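Glucuronan lyase A (Trichoderma reesei, PDB 2ZZJ) probably cleaves beta-1,4-linked glucuronan within the chain as a polysaccharide lyase of family 20, and carries a bound calcium ion. Local coordinates at residues E78-Q83 / R217-D222; I112-N117 / A144-G149; M40-T45 / V197-N202. One frame throughout, in Å; residues are numbered along the deposited sequence.

Contact 1. Residues E78-Q83 / R217-D222. With CA (calcium ion), chain B.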
loop_
_atom_site.group_PDB
_atom_site.type_symbol
_atom_site.label_atom_id
_atom_site.label_comp_id
_atom_site.label_asym_id
_atom_site.label_seq_id
_atom_site.Cartn_x
_atom_site.Cartn_y
_atom_site.Cartn_z
ATOM N N GLU A 78 3.959 -15.167 -11.515
ATOM C CA GLU A 78 3.808 -15.304 -12.961
ATOM C C GLU A 78 2.419 -15.859 -13.367
ATOM O O GLU A 78 1.863 -15.474 -14.394
ATOM C CB GLU A 78 4.912 -16.187 -13.486
ATOM C CG GLU A 78 4.592 -16.578 -14.920
ATOM C CD GLU A 78 5.682 -17.351 -15.578
ATOM O OE1 GLU A 78 5.746 -17.194 -16.810
ATOM O OE2 GLU A 78 6.453 -18.087 -14.889
ATOM N N ASP A 79 1.869 -16.748 -12.546
ATOM C CA ASP A 79 0.574 -17.335 -12.799
ATOM C C ASP A 79 -0.582 -16.620 -12.096
ATOM O O ASP A 79 -1.627 -17.249 -11.858
ATOM C CB ASP A 79 0.602 -18.806 -12.388
ATOM C CG ASP A 79 0.875 -19.006 -10.906
ATOM O OD1 ASP A 79 0.813 -18.032 -10.115
ATOM O OD2 ASP A 79 1.141 -20.158 -10.537
ATOM N N TRP A 80 -0.390 -15.327 -11.776
ATOM C CA TRP A 80 -1.420 -14.496 -11.152
ATOM C C TRP A 80 -2.701 -14.597 -11.949
ATOM O O TRP A 80 -2.677 -14.471 -13.175
ATOM C CB TRP A 80 -0.977 -13.016 -11.068
ATOM C CG TRP A 80 -1.950 -12.107 -10.340
ATOM C CD1 TRP A 80 -2.966 -11.362 -10.891
ATOM C CD2 TRP A 80 -1.961 -11.816 -8.927
ATOM N NE1 TRP A 80 -3.631 -10.658 -9.905
ATOM C CE2 TRP A 80 -3.020 -10.896 -8.699
ATOM C CE3 TRP A 80 -1.182 -12.248 -7.835
ATOM C CZ2 TRP A 80 -3.330 -10.396 -7.410
ATOM C CZ3 TRP A 80 -1.476 -11.737 -6.564
ATOM C CH2 TRP A 80 -2.555 -10.835 -6.362
ATOM N N GLN A 81 -3.807 -14.836 -11.259
ATOM C CA GLN A 81 -5.110 -14.985 -11.913
ATOM C C GLN A 81 -5.822 -13.661 -11.755
ATOM O O GLN A 81 -6.362 -13.337 -10.685
ATOM C CB GLN A 81 -5.885 -16.161 -11.274
ATOM C CG GLN A 81 -7.088 -16.620 -12.090
ATOM C CD GLN A 81 -7.875 -17.691 -11.361
ATOM O OE1 GLN A 81 -8.897 -17.406 -10.739
ATOM N NE2 GLN A 81 -7.362 -18.900 -11.365
ATOM N N PHE A 82 -5.834 -12.870 -12.824
ATOM C CA PHE A 82 -6.418 -11.545 -12.759
ATOM C C PHE A 82 -7.930 -11.697 -12.559
ATOM O O PHE A 82 -8.584 -12.515 -13.266
ATOM C CB PHE A 82 -6.057 -10.739 -14.028
ATOM C CG PHE A 82 -4.597 -10.403 -14.131
ATOM C CD1 PHE A 82 -4.083 -9.269 -13.480
ATOM C CD2 PHE A 82 -3.726 -11.214 -14.850
ATOM C CE1 PHE A 82 -2.737 -8.954 -13.553
ATOM C CE2 PHE A 82 -2.382 -10.904 -14.944
ATOM C CZ PHE A 82 -1.872 -9.766 -14.272
ATOM N N GLN A 83 -8.463 -10.927 -11.598
ATOM C CA GLN A 83 -9.867 -10.936 -11.187
ATOM C C GLN A 83 -10.292 -9.528 -10.795
ATOM O O GLN A 83 -9.433 -8.695 -10.413
ATOM C CB GLN A 83 -10.112 -11.924 -10.019
ATOM C CG GLN A 83 -9.861 -13.373 -10.355
ATOM C CD GLN A 83 -10.885 -13.955 -11.343
ATOM O OE1 GLN A 83 -11.836 -13.285 -11.742
ATOM N NE2 GLN A 83 -10.688 -15.205 -11.719
ATOM N N ARG A 217 -2.482 -16.818 -3.076
ATOM C CA ARG A 217 -2.014 -15.622 -3.786
ATOM C C ARG A 217 -0.620 -15.257 -3.313
ATOM O O ARG A 217 -0.363 -15.304 -2.118
ATOM C CB ARG A 217 -2.972 -14.466 -3.538
ATOM C CG ARG A 217 -4.385 -14.650 -4.152
ATOM C CD ARG A 217 -4.330 -14.280 -5.642
ATOM N NE ARG A 217 -5.571 -14.613 -6.350
ATOM C CZ ARG A 217 -5.905 -14.117 -7.538
ATOM N NH1 ARG A 217 -5.097 -13.233 -8.157
ATOM N NH2 ARG A 217 -7.072 -14.474 -8.094
ATOM N N GLN A 218 0.264 -14.876 -4.237
ATOM C CA GLN A 218 1.666 -14.551 -3.897
ATOM C C GLN A 218 2.135 -13.242 -4.533
ATOM O O GLN A 218 1.951 -13.027 -5.741
ATOM C CB GLN A 218 2.622 -15.646 -4.349
ATOM C CG GLN A 218 2.180 -17.086 -3.992
ATOM C CD GLN A 218 3.074 -18.081 -4.621
ATOM O OE1 GLN A 218 2.751 -18.657 -5.665
ATOM N NE2 GLN A 218 4.219 -18.289 -4.008
ATOM N N VAL A 219 2.766 -12.389 -3.721
ATOM C CA VAL A 219 3.316 -11.106 -4.190
ATOM C C VAL A 219 4.678 -10.937 -3.498
ATOM O O VAL A 219 4.786 -11.222 -2.288
ATOM C CB VAL A 219 2.402 -9.907 -3.852
ATOM C CG1 VAL A 219 3.063 -8.576 -4.417
ATOM C CG2 VAL A 219 0.980 -10.111 -4.434
ATOM N N TRP A 220 5.700 -10.536 -4.251
ATOM C CA TRP A 220 7.042 -10.293 -3.727
ATOM C C TRP A 220 7.276 -8.781 -3.623
ATOM O O TRP A 220 6.660 -8.013 -4.387
ATOM C CB TRP A 220 8.097 -10.893 -4.644
ATOM C CG TRP A 220 8.141 -12.393 -4.647
ATOM C CD1 TRP A 220 9.090 -13.196 -4.056
ATOM C CD2 TRP A 220 7.194 -13.270 -5.239
ATOM N NE1 TRP A 220 8.796 -14.543 -4.284
ATOM C CE2 TRP A 220 7.636 -14.601 -5.004
ATOM C CE3 TRP A 220 6.012 -13.069 -5.953
ATOM C CZ2 TRP A 220 6.921 -15.705 -5.446
ATOM C CZ3 TRP A 220 5.316 -14.194 -6.424
ATOM C CH2 TRP A 220 5.770 -15.479 -6.162
ATOM N N TYR A 221 8.147 -8.366 -2.691
ATOM C CA TYR A 221 8.489 -6.964 -2.500
ATOM C C TYR A 221 9.980 -6.819 -2.313
ATOM O O TYR A 221 10.648 -7.742 -1.812
ATOM C CB TYR A 221 7.822 -6.423 -1.233
ATOM C CG TYR A 221 6.332 -6.304 -1.343
ATOM C CD1 TYR A 221 5.750 -5.082 -1.711
ATOM C CD2 TYR A 221 5.510 -7.387 -1.103
ATOM C CE1 TYR A 221 4.330 -4.949 -1.821
ATOM C CE2 TYR A 221 4.091 -7.279 -1.222
ATOM C CZ TYR A 221 3.536 -6.061 -1.560
ATOM O OH TYR A 221 2.162 -5.989 -1.606
ATOM N N ASP A 222 10.485 -5.644 -2.629
ATOM C CA ASP A 222 11.901 -5.351 -2.417
ATOM C C ASP A 222 12.128 -3.848 -2.472
ATOM O O ASP A 222 11.278 -3.107 -2.970
ATOM C CB ASP A 222 12.699 -6.051 -3.524
ATOM C CG ASP A 222 14.174 -6.279 -3.150
ATOM O OD1 ASP A 222 14.629 -5.820 -2.064
ATOM O OD2 ASP A 222 14.853 -6.912 -3.971
HETATM CA CA CA B . 16.824 -6.876 -2.277
HETATM O O HOH W 1 0.502 -18.264 -7.151
HETATM O O HOH W 2 18.786 -7.610 -0.941
HETATM O O HOH W 3 17.693 -4.642 -2.519
#
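Arg217 reaches from its strand to the loop 78-83 and brings its guanidinium over one face of the Trp80 indole, edge first through NH1. With CG set beside the backbone N and the chain bent at chi2 (-81°), CB and CG hand over to CD, which rests on one face of the six-membered ring, 4.1 Å from CD to the Trp80 ring centroid: a CH-pi contact. NE, next along, donates to the backbone O of Gln214. CZ stays over the same face in a cation-pi contact, 4.6 Å from the centroid. The guanidinium is not stacked flat, because the two planes stand 77° apart; NH1 instead points down at the indole, 3.2 Å from Trp80 CE2. At the tip NH1 and NH2 both grip Gln81 O, at 2.8 Å from NH1 and 2.9 Å from NH2, the latter on a lone pair in the carbonyl plane and the former from above that plane. In this beta-jelly roll, the loop that leaves strand 66-76 for strand 86-95 is thus tied to strand 216-227, which pairs with 66-76 in one sheet. A leucine in place of Arg217 would probably leave Gln81 O without either of these two donors and the Trp80 face without its charge. At the benzo end of the indole, Val219 CG2 approaches obliquely, 3.6 Å from Trp80 CZ3. A water donates to both Asp79 OD1 and Gln218 OE1, bridging the two segments. Farther along the strand, Asp222 binds the calcium ion through both carboxylate oxygens, OD1 at 2.4 Å, with Asp7, Lys33 and Ser36 completing the protein ligands.

Contact 2. Residues I112-N117 / A144-G149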
loop_
_atom_site.group_PDB
_atom_site.type_symbol
_atom_site.label_atom_id
_atom_site.label_comp_id
_atom_site.label_asym_id
_atom_site.label_seq_id
_atom_site.Cartn_x
_atom_site.Cartn_y
_atom_site.Cartn_z
ATOM N N ILE A 112 -2.952 1.358 -2.209
ATOM C CA ILE A 112 -2.553 0.983 -3.552
ATOM C C ILE A 112 -2.974 -0.452 -3.764
ATOM O O ILE A 112 -2.680 -1.316 -2.938
ATOM C CB ILE A 112 -1.003 1.141 -3.762
ATOM C CG1 ILE A 112 -0.557 2.563 -3.339
ATOM C CG2 ILE A 112 -0.632 0.753 -5.242
ATOM C CD1 ILE A 112 0.909 2.907 -3.540
ATOM N N TRP A 113 -3.668 -0.729 -4.871
ATOM C CA TRP A 113 -4.175 -2.078 -5.089
ATOM C C TRP A 113 -4.234 -2.464 -6.552
ATOM O O TRP A 113 -4.057 -1.612 -7.407
ATOM C CB TRP A 113 -5.529 -2.298 -4.396
ATOM C CG TRP A 113 -6.760 -1.540 -4.937
ATOM C CD1 TRP A 113 -7.773 -2.069 -5.717
ATOM C CD2 TRP A 113 -7.165 -0.193 -4.633
ATOM N NE1 TRP A 113 -8.744 -1.121 -5.947
ATOM C CE2 TRP A 113 -8.404 0.034 -5.299
ATOM C CE3 TRP A 113 -6.600 0.853 -3.866
ATOM C CZ2 TRP A 113 -9.091 1.254 -5.214
ATOM C CZ3 TRP A 113 -7.274 2.085 -3.801
ATOM C CH2 TRP A 113 -8.519 2.262 -4.483
ATOM N N ILE A 114 -4.405 -3.768 -6.782
ATOM C CA ILE A 114 -4.671 -4.351 -8.123
ATOM C C ILE A 114 -6.161 -4.640 -8.238
ATOM O O ILE A 114 -6.731 -5.261 -7.353
ATOM C CB ILE A 114 -3.894 -5.717 -8.324
ATOM C CG1 ILE A 114 -2.399 -5.580 -7.987
ATOM C CG2 ILE A 114 -3.996 -6.199 -9.770
ATOM C CD1 ILE A 114 -1.660 -4.588 -8.852
ATOM N N GLN A 115 -6.797 -4.198 -9.329
ATOM C CA GLN A 115 -8.183 -4.548 -9.637
ATOM C C GLN A 115 -8.154 -4.959 -11.105
ATOM O O GLN A 115 -7.690 -4.203 -11.929
ATOM C CB GLN A 115 -9.072 -3.307 -9.413
ATOM C CG GLN A 115 -10.523 -3.560 -9.134
ATOM C CD GLN A 115 -11.265 -2.311 -8.642
ATOM O OE1 GLN A 115 -10.957 -1.746 -7.591
ATOM N NE2 GLN A 115 -12.289 -1.903 -9.393
ATOM N N ASN A 116 -8.590 -6.166 -11.427
ATOM C CA ASN A 116 -8.323 -6.717 -12.772
ATOM C C ASN A 116 -6.818 -6.634 -13.022
ATOM O O ASN A 116 -6.046 -7.011 -12.132
ATOM C CB ASN A 116 -9.141 -5.953 -13.832
ATOM C CG ASN A 116 -10.660 -6.182 -13.663
ATOM O OD1 ASN A 116 -11.114 -7.322 -13.731
ATOM N ND2 ASN A 116 -11.429 -5.106 -13.458
ATOM N N ASN A 117 -6.379 -6.101 -14.168
ATOM C CA ASN A 117 -4.925 -5.980 -14.393
ATOM C C ASN A 117 -4.424 -4.547 -14.240
ATOM O O ASN A 117 -3.427 -4.148 -14.836
ATOM C CB ASN A 117 -4.507 -6.560 -15.755
ATOM C CG ASN A 117 -5.026 -5.751 -16.910
ATOM O OD1 ASN A 117 -5.935 -4.938 -16.759
ATOM N ND2 ASN A 117 -4.441 -5.970 -18.090
ATOM N N ALA A 144 -1.991 2.196 -14.263
ATOM C CA ALA A 144 -1.089 1.448 -15.109
ATOM C C ALA A 144 -1.566 0.034 -15.224
ATOM O O ALA A 144 -2.088 -0.544 -14.257
ATOM C CB ALA A 144 0.330 1.429 -14.545
ATOM N N THR A 145 -1.356 -0.531 -16.407
ATOM C CA THR A 145 -1.506 -1.961 -16.634
ATOM C C THR A 145 -0.357 -2.709 -15.961
ATOM O O THR A 145 0.839 -2.380 -16.129
ATOM C CB THR A 145 -1.522 -2.276 -18.163
ATOM O OG1 THR A 145 -2.578 -1.520 -18.755
ATOM C CG2 THR A 145 -1.795 -3.720 -18.383
ATOM N N VAL A 146 -0.721 -3.720 -15.191
ATOM C CA VAL A 146 0.248 -4.463 -14.428
ATOM C C VAL A 146 0.410 -5.862 -15.008
ATOM O O VAL A 146 -0.563 -6.650 -15.025
ATOM C CB VAL A 146 -0.181 -4.563 -12.916
ATOM C CG1 VAL A 146 0.857 -5.291 -12.146
ATOM C CG2 VAL A 146 -0.425 -3.172 -12.314
ATOM N N SER A 147 1.608 -6.160 -15.477
ATOM C CA SER A 147 1.963 -7.492 -15.942
ATOM C C SER A 147 2.353 -8.421 -14.800
ATOM O O SER A 147 3.012 -8.017 -13.840
ATOM C CB SER A 147 3.097 -7.416 -16.961
ATOM O OG SER A 147 4.291 -6.958 -16.335
ATOM N N ALA A 148 1.938 -9.669 -14.899
ATOM C CA ALA A 148 2.328 -10.673 -13.918
ATOM C C ALA A 148 3.753 -11.174 -14.138
ATOM O O ALA A 148 4.274 -11.128 -15.267
ATOM C CB ALA A 148 1.327 -11.865 -13.955
ATOM N N GLY A 149 4.386 -11.683 -13.081
ATOM C CA GLY A 149 5.696 -12.317 -13.189
ATOM C C GLY A 149 6.861 -11.402 -13.514
ATOM O O GLY A 149 7.957 -11.897 -13.833
#
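Ile114 is the first residue of 112-117 to touch the other segment. Its CG1 lies beside the backbone N (chi1 -51°), and a second bend at chi2 (-61°) carries CD1 across to Val146, where it meets CG2 at 3.9 Å in a purely apolar contact of two buried side chains. The chain then turns through Asn116 and Asn117, the first with positive phi, and Asn117 makes the main link. Its carbonyl O accepts from Val146 N at 2.8 Å, a nearly straight bond with an N-H...O angle of 169°. The same oxygen receives a CA-H...O contact from Thr145, 3.4 Å from Thr145 CA to Asn117 O. Beside this backbone link, the side chain of Asn117 lies against the methyl CG2 of Thr145, while the hydroxyl OG1 of Thr145 is hydrogen-bonded to Gln118 OE1. This backbone bond lies where the hairpin of strands 106-115 and 118-126 turns, and it ties that turn to the chain leaving strand 135-145, itself the partner of 118-126 in the same sheet. Inward, Val146 packs on Phe74 and Leu76 of strand 66-76 in the opposing sheet, while Ile114 rests on Ile89 of the neighbouring strand 86-95.

Contact 3. Residues M40-T45 / V197-N202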
loop_
_atom_site.group_PDB
_atom_site.type_symbol
_atom_site.label_atom_id
_atom_site.label_comp_id
_atom_site.label_asym_id
_atom_site.label_seq_id
_atom_site.Cartn_x
_atom_site.Cartn_y
_atom_site.Cartn_z
ATOM N N MET A 40 5.195 -12.374 0.193
ATOM C CA MET A 40 3.966 -12.341 0.982
ATOM C C MET A 40 2.971 -13.289 0.324
ATOM O O MET A 40 2.796 -13.245 -0.901
ATOM C CB MET A 40 3.337 -10.937 1.003
ATOM C CG MET A 40 3.981 -9.940 1.986
ATOM S SD MET A 40 5.718 -9.735 1.691
ATOM C CE MET A 40 5.952 -8.157 2.520
ATOM N N THR A 41 2.337 -14.142 1.120
ATOM C CA THR A 41 1.261 -15.018 0.589
ATOM C C THR A 41 0.006 -14.931 1.438
ATOM O O THR A 41 0.065 -14.621 2.663
ATOM C CB THR A 41 1.709 -16.502 0.418
ATOM O OG1 THR A 41 1.625 -17.197 1.675
ATOM C CG2 THR A 41 3.116 -16.579 -0.141
ATOM N N GLN A 42 -1.136 -15.165 0.797
ATOM C CA GLN A 42 -2.402 -15.305 1.513
ATOM C C GLN A 42 -3.209 -16.457 0.919
ATOM O O GLN A 42 -3.085 -16.762 -0.272
ATOM C CB GLN A 42 -3.232 -14.019 1.482
ATOM C CG GLN A 42 -2.927 -13.057 2.655
ATOM C CD GLN A 42 -3.397 -13.680 3.985
ATOM O OE1 GLN A 42 -4.238 -14.593 3.980
ATOM N NE2 GLN A 42 -2.853 -13.203 5.113
ATOM N N THR A 43 -4.015 -17.109 1.751
ATOM C CA THR A 43 -4.744 -18.310 1.326
ATOM C C THR A 43 -6.187 -18.161 1.741
ATOM O O THR A 43 -6.486 -17.921 2.924
ATOM C CB THR A 43 -4.152 -19.606 1.965
ATOM O OG1 THR A 43 -2.787 -19.773 1.575
ATOM C CG2 THR A 43 -4.953 -20.860 1.533
ATOM N N TYR A 44 -7.090 -18.270 0.778
ATOM C CA TYR A 44 -8.511 -18.116 1.065
ATOM C C TYR A 44 -8.946 -19.364 1.846
ATOM O O TYR A 44 -8.502 -20.462 1.519
ATOM C CB TYR A 44 -9.334 -18.008 -0.235
ATOM C CG TYR A 44 -10.804 -17.717 0.025
ATOM C CD1 TYR A 44 -11.215 -16.495 0.564
ATOM C CD2 TYR A 44 -11.791 -18.688 -0.241
ATOM C CE1 TYR A 44 -12.569 -16.235 0.824
ATOM C CE2 TYR A 44 -13.143 -18.437 0.020
ATOM C CZ TYR A 44 -13.528 -17.232 0.554
ATOM O OH TYR A 44 -14.864 -16.977 0.808
ATOM N N THR A 45 -9.788 -19.173 2.865
ATOM C CA THR A 45 -10.261 -20.294 3.726
ATOM C C THR A 45 -11.767 -20.103 3.936
ATOM O O THR A 45 -12.199 -19.260 4.729
ATOM C CB THR A 45 -9.528 -20.352 5.103
ATOM O OG1 THR A 45 -9.737 -19.117 5.793
ATOM C CG2 THR A 45 -8.025 -20.578 4.952
ATOM N N VAL A 197 3.623 -2.206 3.489
ATOM C CA VAL A 197 3.615 -2.892 2.190
ATOM C C VAL A 197 3.267 -4.363 2.399
ATOM O O VAL A 197 3.692 -4.995 3.389
ATOM C CB VAL A 197 4.917 -2.681 1.316
ATOM C CG1 VAL A 197 5.190 -1.184 1.043
ATOM C CG2 VAL A 197 6.136 -3.412 1.912
ATOM N N GLY A 198 2.489 -4.924 1.482
ATOM C CA GLY A 198 2.158 -6.330 1.596
ATOM C C GLY A 198 0.819 -6.689 0.995
ATOM O O GLY A 198 0.012 -5.807 0.664
ATOM N N LEU A 199 0.601 -7.995 0.883
ATOM C CA LEU A 199 -0.614 -8.511 0.235
ATOM C C LEU A 199 -1.734 -8.488 1.261
ATOM O O LEU A 199 -1.667 -9.198 2.290
ATOM C CB LEU A 199 -0.364 -9.939 -0.263
ATOM C CG LEU A 199 -1.613 -10.654 -0.839
ATOM C CD1 LEU A 199 -2.256 -9.863 -2.032
ATOM C CD2 LEU A 199 -1.186 -12.022 -1.268
ATOM N N TYR A 200 -2.752 -7.693 0.973
ATOM C CA TYR A 200 -3.947 -7.593 1.807
ATOM C C TYR A 200 -5.166 -7.909 0.958
ATOM O O TYR A 200 -5.601 -7.105 0.123
ATOM C CB TYR A 200 -4.010 -6.208 2.472
ATOM C CG TYR A 200 -5.337 -5.856 3.133
ATOM C CD1 TYR A 200 -6.085 -6.833 3.793
ATOM C CD2 TYR A 200 -5.792 -4.540 3.170
ATOM C CE1 TYR A 200 -7.293 -6.511 4.431
ATOM C CE2 TYR A 200 -7.016 -4.202 3.787
ATOM C CZ TYR A 200 -7.736 -5.202 4.430
ATOM O OH TYR A 200 -8.932 -4.910 5.047
ATOM N N ALA A 201 -5.674 -9.118 1.111
ATOM C CA ALA A 201 -6.715 -9.593 0.206
ATOM C C ALA A 201 -8.033 -9.116 0.748
ATOM O O ALA A 201 -8.775 -9.880 1.369
ATOM C CB ALA A 201 -6.648 -11.120 0.079
ATOM N N ASN A 202 -8.305 -7.829 0.567
ATOM C CA ASN A 202 -9.421 -7.197 1.272
ATOM C C ASN A 202 -10.827 -7.574 0.749
ATOM O O ASN A 202 -11.799 -7.695 1.516
ATOM C CB ASN A 202 -9.242 -5.673 1.389
ATOM C CG ASN A 202 -8.994 -4.974 0.061
ATOM O OD1 ASN A 202 -8.523 -5.556 -0.900
ATOM N ND2 ASN A 202 -9.243 -3.679 0.042
#
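In the beta-sandwich of this jelly roll, strand 37-43 of one sheet faces the corner at Gly198, where strand 192-197 gives way to 199-200 in the other, and the contact is part of the buried packing between the sheets. Met40 and Leu199 meet through their first carbons, CB to CB at 4.0 Å. Beyond CB, Met40 bends at chi2 (57°), which takes it along the corner: CG passes 4.1 Å from Gly198 CA, and the terminal CE ends 4.0 Å from Val197 O. Gly198 suits this place because its backbone angles would jam a side chain against the carbonyl of Val197. Leu199 reaches the other way along strand 37-43. Its CG stands opposite the backbone N (chi1 174°), and the CD2 branch comes to 3.8 Å from Gln42 N and 4.0 Å from Gln42 CB. The aliphatic part of Gln42 thus serves as packing surface, CG lying 4.1 Å from Leu199 O, while its amide NE2 bonds to Glu19 O. Strand 216-227 runs beside 37-43, linked by backbone bonds from Met40 to Val219 and from Gln42 to Arg217, and Arg217 also touches Leu199. Val56 of strand 53-63, the neighbour of strand 192-197 in its sheet, packs against Val197 and reaches across to Met40.

Overall arrangement
From the N terminus, strand 37-43 comes first, and contact 3 closes the longest loop, to 197-202. Within that loop the chain passes 78-83, which opens contact 1, then 112-117 and 144-149, so contact 2 nests inside both longer loops. Contact 1 closes at 217-222, beyond 197-202, and therefore crosses contact 3. The two meet along the edges of neighbouring strands 37-43 and 216-227, while contacts 1 and 2 touch through Phe82 and Gln83 against Asn116, Asn117 and Val146. Contacts 2 and 3 do not touch. Contact 3 packs the two sheets together, contact 1 fastens an inter-sheet loop, and contact 2 tethers a hairpin.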